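Local coordinates for protein putative solute-binding component of ABC transporter (Clostridium phytofermentans, PDB 4YS6) that binds beta-D-glucopyranose in the crystal and probably serves as the sugar-capturing, solute-binding component of an ABC transporter, at residues Y142-G145 and T146-E150; G149-I152 and K153-N157; F181-G184 and G185-V189; S205-F208 and E209-A212; Y322-N326 and G327-S331. All coordinates share one frame; numbering follows the deposited sequence. Where two conformers were deposited one is given.

Contact 1. Residues Y142-G145 and T146-E150; sequences YMVG and TKQGE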
# COMPACT_ATOMS: atom_id res chain seq x y z
N TYR A 142 -0.04 5.83 -8.13
CA TYR A 142 -0.87 6.99 -8.46
C TYR A 142 -2.21 6.51 -9.01
O TYR A 142 -3.27 7.04 -8.65
CB TYR A 142 -0.15 7.89 -9.45
CG TYR A 142 -0.94 9.10 -9.80
CD1 TYR A 142 -0.91 10.22 -8.99
CD2 TYR A 142 -1.73 9.13 -10.94
CE1 TYR A 142 -1.65 11.35 -9.31
CE2 TYR A 142 -2.46 10.24 -11.26
CZ TYR A 142 -2.42 11.34 -10.45
OH TYR A 142 -3.17 12.43 -10.80
N MSE A 143 -2.19 5.48 -9.84
CA MSE A 143 -3.43 4.96 -10.44
C MSE A 143 -4.33 4.33 -9.37
O MSE A 143 -5.57 4.43 -9.45
CB MSE A 143 -3.11 3.94 -11.56
CG MSE A 143 -4.33 3.32 -12.11
SE MSE A 143 -3.79 1.99 -13.47
CE MSE A 143 -2.84 3.20 -14.68
N VAL A 144 -3.73 3.70 -8.36
CA VAL A 144 -4.52 3.18 -7.25
C VAL A 144 -5.33 4.32 -6.64
O VAL A 144 -6.52 4.20 -6.41
CB VAL A 144 -3.64 2.53 -6.14
CG1 VAL A 144 -4.45 2.25 -4.88
CG2 VAL A 144 -2.95 1.26 -6.63
N GLY A 145 -4.66 5.43 -6.35
CA GLY A 145 -5.32 6.59 -5.80
C GLY A 145 -6.40 7.12 -6.73
O GLY A 145 -7.49 7.42 -6.29
N THR A 146 -6.08 7.27 -8.01
CA THR A 146 -7.07 7.69 -8.99
C THR A 146 -8.32 6.83 -8.92
O THR A 146 -9.46 7.34 -8.90
CB THR A 146 -6.51 7.63 -10.43
OG1 THR A 146 -5.30 8.39 -10.53
CG2 THR A 146 -7.52 8.19 -11.41
N LYS A 147 -8.13 5.51 -8.88
CA LYS A 147 -9.28 4.59 -8.90
C LYS A 147 -10.15 4.81 -7.68
O LYS A 147 -11.39 4.77 -7.76
CB LYS A 147 -8.82 3.14 -8.97
CG LYS A 147 -8.25 2.74 -10.32
CD LYS A 147 -7.93 1.24 -10.35
CE LYS A 147 -7.32 0.79 -11.65
NZ LYS A 147 -8.28 0.94 -12.76
N GLN A 148 -9.52 5.04 -6.53
CA GLN A 148 -10.29 5.25 -5.29
C GLN A 148 -11.07 6.57 -5.36
O GLN A 148 -12.25 6.62 -4.97
CB GLN A 148 -9.38 5.26 -4.06
CG GLN A 148 -8.69 3.92 -3.84
CD GLN A 148 -7.55 4.00 -2.85
OE1 GLN A 148 -6.92 5.04 -2.67
NE2 GLN A 148 -7.27 2.88 -2.21
N GLY A 149 -10.42 7.61 -5.87
CA GLY A 149 -11.08 8.89 -6.07
C GLY A 149 -12.22 8.82 -7.07
O GLY A 149 -13.30 9.38 -6.82
N GLU A 150 -11.99 8.16 -8.20
CA GLU A 150 -13.01 8.07 -9.24
C GLU A 150 -14.20 7.26 -8.75
O GLU A 150 -15.34 7.50 -9.18
CB GLU A 150 -12.43 7.45 -10.51
CG GLU A 150 -11.52 8.41 -11.25
CD GLU A 150 -10.94 7.84 -12.52
OE1 GLU A 150 -10.56 8.65 -13.40
OE2 GLU A 150 -10.85 6.60 -12.65
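The first two turns of helix 141-155, in the C-terminal lobe of a type I periplasmic binding protein fold, join Tyr-142, Met-143, Val-144 and Gly-145 to Thr-146, Lys-147, Gln-148 and Gly-149 in regular i to i+4 steps. Thr-146 N is bonded to Tyr-142 O at 2.9 Å. Thr-146 was modelled two ways; in one conformer its hydroxyl turns back beside its own backbone N (chi1 -55°), bringing OG1 within 3.1 Å of the same oxygen and 3.5 Å of Tyr-142 CE2, an oblique and tentative approach to the ring. Next along the helix, Met-143, a selenomethionine, and Lys-147 run side by side in the same direction; CG of Met-143 meets CE of Lys-147 at 3.9 Å, and the lysine bends only at its last torsion. Val-144 and Gln-148 form a similar pair, Val-144 CG1 lying 3.9 Å from Gln-148 NE2. That amide nitrogen is spent on the carbonyls of Ser-245 and Gly-270, which tie the helix to the loops beyond it. Tyr-142 reaches Asp-188 on helix 177-195, whose Phe-181, Phe-182 and Val-189 cover one flank, while Met-143 and Val-144 rest on Pro-336 of strand 331-339.

Contact 2. Residues G149-I152 and K153-N157; sequences GEYI and KEKLN. With NA (sodium ion), chain F.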
# COMPACT_ATOMS: atom_id res chain seq x y z
N GLY A 149 -10.42 7.61 -5.87
CA GLY A 149 -11.08 8.89 -6.07
C GLY A 149 -12.22 8.82 -7.07
O GLY A 149 -13.30 9.38 -6.82
N GLU A 150 -11.99 8.16 -8.20
CA GLU A 150 -13.01 8.07 -9.24
C GLU A 150 -14.20 7.26 -8.75
O GLU A 150 -15.34 7.50 -9.18
CB GLU A 150 -12.43 7.45 -10.51
CG GLU A 150 -11.52 8.41 -11.25
CD GLU A 150 -10.94 7.84 -12.52
OE1 GLU A 150 -10.56 8.65 -13.40
OE2 GLU A 150 -10.85 6.60 -12.65
N TYR A 151 -13.94 6.28 -7.89
CA TYR A 151 -15.04 5.47 -7.34
C TYR A 151 -15.98 6.34 -6.52
O TYR A 151 -17.19 6.30 -6.69
CB TYR A 151 -14.51 4.31 -6.48
CG TYR A 151 -15.63 3.42 -6.01
CD1 TYR A 151 -16.15 2.44 -6.84
CD2 TYR A 151 -16.20 3.59 -4.76
CE1 TYR A 151 -17.19 1.62 -6.42
CE2 TYR A 151 -17.24 2.79 -4.34
CZ TYR A 151 -17.72 1.80 -5.17
OH TYR A 151 -18.78 1.02 -4.76
N ILE A 152 -15.41 7.15 -5.63
CA ILE A 152 -16.20 8.06 -4.81
C ILE A 152 -16.90 9.10 -5.69
O ILE A 152 -18.08 9.37 -5.51
CB ILE A 152 -15.31 8.75 -3.76
CG1 ILE A 152 -14.88 7.70 -2.73
CG2 ILE A 152 -16.04 9.90 -3.10
CD1 ILE A 152 -13.90 8.17 -1.70
N LYS A 153 -16.17 9.67 -6.64
CA LYS A 153 -16.75 10.65 -7.56
C LYS A 153 -17.97 10.08 -8.33
O LYS A 153 -18.99 10.75 -8.48
CB LYS A 153 -15.70 11.13 -8.55
CG LYS A 153 -16.26 12.02 -9.65
CD LYS A 153 -15.13 12.66 -10.46
CE LYS A 153 -15.66 13.39 -11.68
NZ LYS A 153 -14.59 14.16 -12.39
N GLU A 154 -17.85 8.84 -8.80
CA GLU A 154 -18.94 8.17 -9.51
C GLU A 154 -20.10 7.88 -8.59
O GLU A 154 -21.22 8.16 -8.94
CB GLU A 154 -18.47 6.86 -10.15
CG GLU A 154 -17.86 7.03 -11.52
CD GLU A 154 -18.91 7.31 -12.59
OE1 GLU A 154 -20.11 7.17 -12.29
OE2 GLU A 154 -18.53 7.66 -13.72
N LYS A 155 -19.86 7.34 -7.40
CA LYS A 155 -20.96 6.90 -6.56
C LYS A 155 -21.68 8.07 -5.90
O LYS A 155 -22.88 7.96 -5.55
CB LYS A 155 -20.47 5.90 -5.50
CG LYS A 155 -20.13 4.51 -6.04
CD LYS A 155 -21.31 3.86 -6.72
CE LYS A 155 -21.02 2.43 -7.14
NZ LYS A 155 -22.12 1.92 -7.99
N LEU A 156 -20.99 9.19 -5.74
CA LEU A 156 -21.62 10.40 -5.20
C LEU A 156 -22.16 11.32 -6.29
O LEU A 156 -22.71 12.38 -6.00
CB LEU A 156 -20.64 11.20 -4.33
CG LEU A 156 -20.20 10.54 -3.02
CD1 LEU A 156 -19.23 11.45 -2.28
CD2 LEU A 156 -21.37 10.18 -2.13
N ASN A 157 -22.03 10.90 -7.56
CA ASN A 157 -22.54 11.65 -8.69
C ASN A 157 -21.98 13.08 -8.68
O ASN A 157 -22.72 14.03 -8.90
CB ASN A 157 -24.07 11.74 -8.70
CG ASN A 157 -24.75 10.40 -8.87
OD1 ASN A 157 -24.14 9.44 -9.30
ND2 ASN A 157 -26.03 10.36 -8.57
NA NA F . -22.71 8.21 -10.76
O HOH W 1 -24.41 8.36 -12.41
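Lys-155 lays its aliphatic chain over one face of the Tyr-151 ring, CG standing 4.0 Å from the ring centroid in a CH-pi contact and displaced toward the rim. Bent at chi2 (-59°), the lysine chain then runs on past the phenol end, where CE comes within 3.6 Å of Tyr-151 OH. One step further along the helix, Ile-152 and Leu-156 lie side by side and point the same way, their CG2 and CD1 methyls 3.6 Å apart. Beneath these pairs run the backbone bonds of the last turns: Lys-153 N to Gly-149 O, Glu-154 N to Glu-150 O, Lys-155 N to Tyr-151 O and, at 2.9 Å, Leu-156 N to Ile-152 O.

Helix 141-155 ends here in a Schellman motif: Asn-157 takes positive phi (55°), and its N returns to Glu-154 O at 3.2 Å. The same carbonyl has a second task, since Glu-154 O binds a sodium ion at 2.4 Å. Asn-157 OD1 holds the ion at an equal distance, as does a water molecule, so the turn that closes the helix also brings two of the ligands together. Glu-154 OE1 stays further off, 3.2 Å from the sodium, where its negative charge may still help to stabilise the cation.

Further out, Ile-267 of strand 267-268 touches Tyr-151, Ile-152, Lys-155 and Leu-156, so both side-chain pairs meet the same edge strand of the four-stranded parallel sheet. On the helix 177-195 flank, Ile-152 packs on Leu-190 and Lys-153 on Val-189.

Contact 3. Residues F181-G184 and G185-V189; sequences FFYG and GAMDV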
# COMPACT_ATOMS: atom_id res chain seq x y z
N PHE A 181 1.54 9.03 -2.94
CA PHE A 181 0.96 8.72 -4.24
C PHE A 181 -0.50 8.28 -4.17
O PHE A 181 -1.31 8.68 -5.03
CB PHE A 181 1.80 7.65 -4.93
CG PHE A 181 3.02 8.21 -5.57
CD1 PHE A 181 4.08 8.66 -4.81
CD2 PHE A 181 3.09 8.33 -6.95
CE1 PHE A 181 5.19 9.21 -5.40
CE2 PHE A 181 4.19 8.87 -7.56
CZ PHE A 181 5.24 9.31 -6.79
N PHE A 182 -0.86 7.47 -3.18
CA PHE A 182 -2.27 7.08 -3.05
C PHE A 182 -3.12 8.33 -2.76
O PHE A 182 -4.19 8.53 -3.33
CB PHE A 182 -2.48 6.06 -1.93
CG PHE A 182 -1.68 4.78 -2.07
CD1 PHE A 182 -1.48 4.17 -3.29
CD2 PHE A 182 -1.13 4.19 -0.94
CE1 PHE A 182 -0.76 3.02 -3.39
CE2 PHE A 182 -0.39 3.04 -1.03
CZ PHE A 182 -0.23 2.44 -2.26
N TYR A 183 -2.63 9.18 -1.86
CA TYR A 183 -3.33 10.42 -1.49
C TYR A 183 -3.39 11.36 -2.69
O TYR A 183 -4.45 11.90 -3.00
CB TYR A 183 -2.62 11.07 -0.30
CG TYR A 183 -3.12 12.44 0.11
CD1 TYR A 183 -4.14 12.57 1.04
CD2 TYR A 183 -2.57 13.57 -0.43
CE1 TYR A 183 -4.60 13.83 1.41
CE2 TYR A 183 -3.02 14.82 -0.08
CZ TYR A 183 -4.03 14.94 0.85
OH TYR A 183 -4.47 16.21 1.18
N GLY A 184 -2.27 11.52 -3.38
CA GLY A 184 -2.20 12.44 -4.49
C GLY A 184 -3.13 12.04 -5.62
O GLY A 184 -3.80 12.89 -6.20
N GLY A 185 -3.15 10.74 -5.94
CA GLY A 185 -4.04 10.25 -6.99
C GLY A 185 -5.50 10.48 -6.67
O GLY A 185 -6.27 10.97 -7.51
N ALA A 186 -5.90 10.17 -5.43
CA ALA A 186 -7.29 10.33 -5.03
C ALA A 186 -7.67 11.80 -4.96
O ALA A 186 -8.76 12.19 -5.39
CB ALA A 186 -7.53 9.65 -3.69
N MSE A 187 -6.77 12.61 -4.42
CA MSE A 187 -7.03 14.04 -4.29
C MSE A 187 -7.05 14.76 -5.62
O MSE A 187 -7.75 15.76 -5.76
CB MSE A 187 -5.97 14.71 -3.41
CG MSE A 187 -6.08 14.39 -1.98
SE MSE A 187 -7.70 15.23 -1.27
CE MSE A 187 -8.59 13.67 -1.10
N ASP A 188 -6.28 14.28 -6.59
CA ASP A 188 -6.30 14.89 -7.92
C ASP A 188 -7.71 14.77 -8.52
O ASP A 188 -8.15 15.64 -9.26
CB ASP A 188 -5.26 14.25 -8.83
CG ASP A 188 -3.86 14.85 -8.65
OD1 ASP A 188 -3.73 15.90 -7.97
OD2 ASP A 188 -2.89 14.28 -9.20
N VAL A 189 -8.43 13.71 -8.16
CA VAL A 189 -9.83 13.54 -8.57
C VAL A 189 -10.79 14.35 -7.70
O VAL A 189 -11.69 15.02 -8.23
CB VAL A 189 -10.23 12.04 -8.52
CG1 VAL A 189 -11.69 11.85 -8.90
CG2 VAL A 189 -9.35 11.21 -9.45
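Both segments are helical throughout, and four i to i+4 bonds carry the chain from Phe-181 to Asp-188. Gly-185 N reaches Phe-181 O at 2.9 Å, Ala-186 N reaches Phe-182 O at 3.2 Å, Met-187 N closes on Tyr-183 O at 2.8 Å, and Asp-188 N is bonded to Gly-184 O.

The main side-chain contact is between Tyr-183 and Met-187, which is a selenomethionine. CG of Met-187 stands over the centre of the phenol ring, 3.6 Å from its centroid and nearly on the normal, a CH-pi contact whose shortest approach is 3.5 Å to Tyr-183 CZ. The tyrosine swings its ring along the helix toward the later turn by setting CG opposite its backbone N (chi1 173°). Met-187 then bends at chi2 and again at chi3, taking its selenium obliquely off the ring to 4.7 Å from the centroid, a Met-aromatic contact. The phenol oxygen is bonded to Val-206 O, and Phe-208 meets the ring edge-to-face, so partners from the following loop help to fix the tyrosine's position. On another side of the helix, Asp-188 folds its carboxylate back over Gly-184 O, with Tyr-142 of helix 141-155 as the partner of OD2.

Helix 177-195 is the crossover of the beta-alpha-beta unit formed with strands 165-170 and 199-200. Ala-186 and Met-187 pack against Leu-243 of the parallel sheet, while near the helix's beginning Phe-182 touches the bound glucose, so this end of the helix supplies an aromatic wall of the sugar pocket, as is common in periplasmic sugar-binding proteins.

Contact 4. Residues S205-F208 and E209-A212; sequences SVAF and EKVA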
# COMPACT_ATOMS: atom_id res chain seq x y z
N SER A 205 -9.95 17.78 8.59
CA SER A 205 -8.68 17.15 8.26
C SER A 205 -8.65 16.71 6.82
O SER A 205 -9.28 15.72 6.45
CB SER A 205 -8.42 15.97 9.18
OG SER A 205 -8.34 16.44 10.51
N VAL A 206 -7.91 17.46 6.01
CA VAL A 206 -7.80 17.19 4.58
C VAL A 206 -6.35 17.01 4.16
O VAL A 206 -6.03 16.14 3.35
CB VAL A 206 -8.42 18.31 3.77
CG1 VAL A 206 -8.26 18.07 2.27
CG2 VAL A 206 -9.90 18.48 4.11
N ALA A 207 -5.48 17.86 4.70
CA ALA A 207 -4.05 17.81 4.39
C ALA A 207 -3.43 16.47 4.72
O ALA A 207 -3.83 15.80 5.68
CB ALA A 207 -3.32 18.90 5.14
N PHE A 208 -2.45 16.06 3.92
CA PHE A 208 -1.80 14.76 4.06
C PHE A 208 -1.37 14.51 5.49
O PHE A 208 -1.64 13.44 6.04
CB PHE A 208 -0.59 14.65 3.13
CG PHE A 208 0.15 13.35 3.23
CD1 PHE A 208 -0.30 12.23 2.56
CD2 PHE A 208 1.30 13.24 4.00
CE1 PHE A 208 0.36 11.04 2.65
CE2 PHE A 208 1.98 12.03 4.08
CZ PHE A 208 1.51 10.93 3.42
N GLU A 209 -0.72 15.51 6.08
CA GLU A 209 -0.23 15.40 7.45
C GLU A 209 -1.32 15.09 8.45
O GLU A 209 -1.07 14.39 9.45
CB GLU A 209 0.47 16.70 7.87
CG GLU A 209 -0.43 17.94 7.77
CD GLU A 209 0.27 19.23 8.18
OE1 GLU A 209 1.33 19.15 8.84
OE2 GLU A 209 -0.26 20.31 7.84
N LYS A 210 -2.51 15.63 8.22
CA LYS A 210 -3.62 15.49 9.16
C LYS A 210 -4.37 14.15 9.00
O LYS A 210 -5.04 13.70 9.92
CB LYS A 210 -4.61 16.63 9.00
CG LYS A 210 -4.09 18.02 9.36
CD LYS A 210 -5.25 19.03 9.39
CE LYS A 210 -4.83 20.46 9.76
NZ LYS A 210 -3.97 21.11 8.72
N VAL A 211 -4.30 13.54 7.82
CA VAL A 211 -5.06 12.32 7.56
C VAL A 211 -4.22 11.05 7.51
O VAL A 211 -4.77 9.94 7.38
CB VAL A 211 -5.85 12.45 6.24
CG1 VAL A 211 -6.83 13.60 6.35
CG2 VAL A 211 -4.94 12.66 5.05
N ALA A 212 -2.91 11.21 7.63
CA ALA A 212 -1.98 10.09 7.62
C ALA A 212 -2.18 9.22 8.85
O ALA A 212 -2.48 9.72 9.92
CB ALA A 212 -0.55 10.58 7.56
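Phe-208 and Val-211 bury the most surface in this contact, with Lys-210 close behind; it is a short one-turn helix, 208-211, in the loop that follows strand 199-200, with Ala-207 as its N-cap residue. Ahead of the helix the chain is extended at Ser-205, then turns so that Ser-205 comes back over the helix's far end.

Phe-208 contributes mainly through its backbone. Its carbonyl oxygen accepts from Val-211 N at 3.2 Å and has a second, weak bond from Ala-212 N. Its ring is carried outward, with CG opposite the backbone N (chi1 179°), to touch Ala-179 on helix 177-195 and Thr-171.

Val-211 turns inward. Its CG2 lies 3.4 Å from Ala-207 O and 3.5 Å from Phe-208 O, while its N makes a weak bond to the first of these carbonyls as well. On the protein side Val-211 packs against Tyr-183, Thr-171 and Arg-224, which places it between the turn and helices 177-195 and 218-232.

Lys-210 takes the outer side. Its N is bonded to Ala-207 O at 2.9 Å; Ala-207 O thus accepts from Lys-210 N and, weakly, from Val-211 N. CB of Lys-210 meets CB of Ser-205 at 3.9 Å, and the rest of the chain runs past the serine before bending at chi4 toward Glu-209, with which it makes only a long ion pair. Between Ser-205 and Val-211 the closest approach is from CG1 of the valine to the serine's carbonyl O, 3.2 Å.

Contact 5. Residues Y322-N326 and G327-S331; sequences YDNGN and GIVPS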
# COMPACT_ATOMS: atom_id res chain seq x y z
N TYR A 322 9.08 8.15 -10.65
CA TYR A 322 9.57 7.99 -9.28
C TYR A 322 10.98 8.55 -9.12
O TYR A 322 11.97 7.95 -9.53
CB TYR A 322 9.51 6.53 -8.88
CG TYR A 322 8.09 6.08 -8.63
CD1 TYR A 322 7.43 6.43 -7.45
CD2 TYR A 322 7.38 5.36 -9.58
CE1 TYR A 322 6.13 6.03 -7.23
CE2 TYR A 322 6.08 4.97 -9.35
CZ TYR A 322 5.46 5.31 -8.19
OH TYR A 322 4.15 4.91 -7.98
N ASP A 323 11.03 9.74 -8.54
CA ASP A 323 12.27 10.39 -8.14
C ASP A 323 12.44 10.15 -6.66
O ASP A 323 11.55 10.49 -5.87
CB ASP A 323 12.20 11.88 -8.47
CG ASP A 323 13.51 12.62 -8.21
OD1 ASP A 323 14.21 12.32 -7.22
OD2 ASP A 323 13.83 13.52 -9.01
N ASN A 324 13.53 9.52 -6.25
CA ASN A 324 13.65 9.18 -4.83
C ASN A 324 14.35 10.26 -4.02
O ASN A 324 14.67 10.05 -2.85
CB ASN A 324 14.37 7.84 -4.67
CG ASN A 324 15.88 7.95 -4.69
OD1 ASN A 324 16.47 8.82 -5.37
ND2 ASN A 324 16.54 7.04 -3.98
N GLY A 325 14.57 11.42 -4.61
CA GLY A 325 15.27 12.50 -3.92
C GLY A 325 16.70 12.64 -4.41
O GLY A 325 17.26 13.73 -4.43
N ASN A 326 17.32 11.53 -4.79
CA ASN A 326 18.62 11.58 -5.44
C ASN A 326 18.46 11.58 -6.97
O ASN A 326 19.30 12.08 -7.69
CB ASN A 326 19.48 10.41 -4.98
CG ASN A 326 20.79 10.32 -5.73
OD1 ASN A 326 21.73 11.08 -5.49
ND2 ASN A 326 20.87 9.36 -6.63
N GLY A 327 17.36 11.04 -7.46
CA GLY A 327 17.12 11.10 -8.89
C GLY A 327 16.10 10.07 -9.30
O GLY A 327 15.55 9.37 -8.46
N ILE A 328 15.83 10.00 -10.59
CA ILE A 328 14.88 9.02 -11.11
C ILE A 328 15.37 7.60 -10.91
O ILE A 328 16.50 7.29 -11.23
CB ILE A 328 14.63 9.25 -12.60
CG1 ILE A 328 13.88 10.56 -12.81
CG2 ILE A 328 13.86 8.05 -13.21
CD1 ILE A 328 12.43 10.53 -12.33
N VAL A 329 14.51 6.73 -10.39
CA VAL A 329 14.87 5.33 -10.20
C VAL A 329 14.15 4.52 -11.28
O VAL A 329 12.95 4.65 -11.45
CB VAL A 329 14.51 4.83 -8.79
CG1 VAL A 329 14.84 3.36 -8.66
CG2 VAL A 329 15.23 5.65 -7.74
N PRO A 330 14.90 3.72 -12.05
CA PRO A 330 14.22 2.92 -13.08
C PRO A 330 13.27 1.95 -12.43
O PRO A 330 13.68 1.25 -11.49
CB PRO A 330 15.34 2.19 -13.80
CG PRO A 330 16.60 2.93 -13.44
CD PRO A 330 16.37 3.58 -12.11
N SER A 331 12.02 1.96 -12.89
CA SER A 331 10.95 1.23 -12.21
C SER A 331 10.14 0.33 -13.10
O SER A 331 10.03 0.55 -14.31
CB SER A 331 9.98 2.21 -11.55
OG SER A 331 10.65 3.13 -10.70
O HOH W 2 10.60 6.19 -12.37
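The chain doubles back on itself between Tyr-322 and Val-329, a hairpin-like loop with a single beta bridge pairing Asp-323 with Ile-328, their CA atoms 4.2 Å apart. Val-329 N is bonded to Tyr-322 O at 2.9 Å, and Asn-324 N reaches Gly-327 O at 3.0 Å. Two successive Asx turns shape the bend: Asp-323 OD1 takes Gly-325 N at 2.8 Å, and Asn-324 OD1 takes Asn-326 N at 2.9 Å. Asn-324 OD1 is gripped a second time by Gly-327 N, 3.2 Å away and nearly along the C=O axis. The asparagine sets CG between its backbone N and carbonyl carbon (chi1 84°), which turns the amide inward over the bend; its CB and CG also lie against Val-329 CG2, the two side chains crossing at about a right angle. At the open end a water accepts from Tyr-322 N and lies within bonding distance of Val-329 O. Tyr-322 itself stacks on Phe-181 and bonds through OH to Asn-141. With Asn-324 ND2 given to the carbonyls of Ile-127 and Ser-130, this buried amide is bonded at both ends, which should hold its plane fixed and secure the bend to the neighbouring loop.

Contacts 1 and 2 are successive parts of helix 141-155, sharing Gly-149 and Glu-150, with centres about 10 Å apart. Contact 3 lies alongside on helix 177-195, its centre about 6 Å from that of contact 1; Tyr-142 OH probably bonds to Asp-188 OD2 at 2.5 Å. From contact 3, Tyr-183 OH reaches Val-206 O of contact 4 at 2.7 Å, while Phe-181 CZ meets Tyr-322 CE1 of contact 5 at 3.4 Å. Phe-182 is the pocket residue among them, its side chain about 4 Å from the glucose; Val-144 lies about 7 Å from the sugar and Tyr-322 about 9 Å. The sodium site of contact 2 marks the far end of the helix.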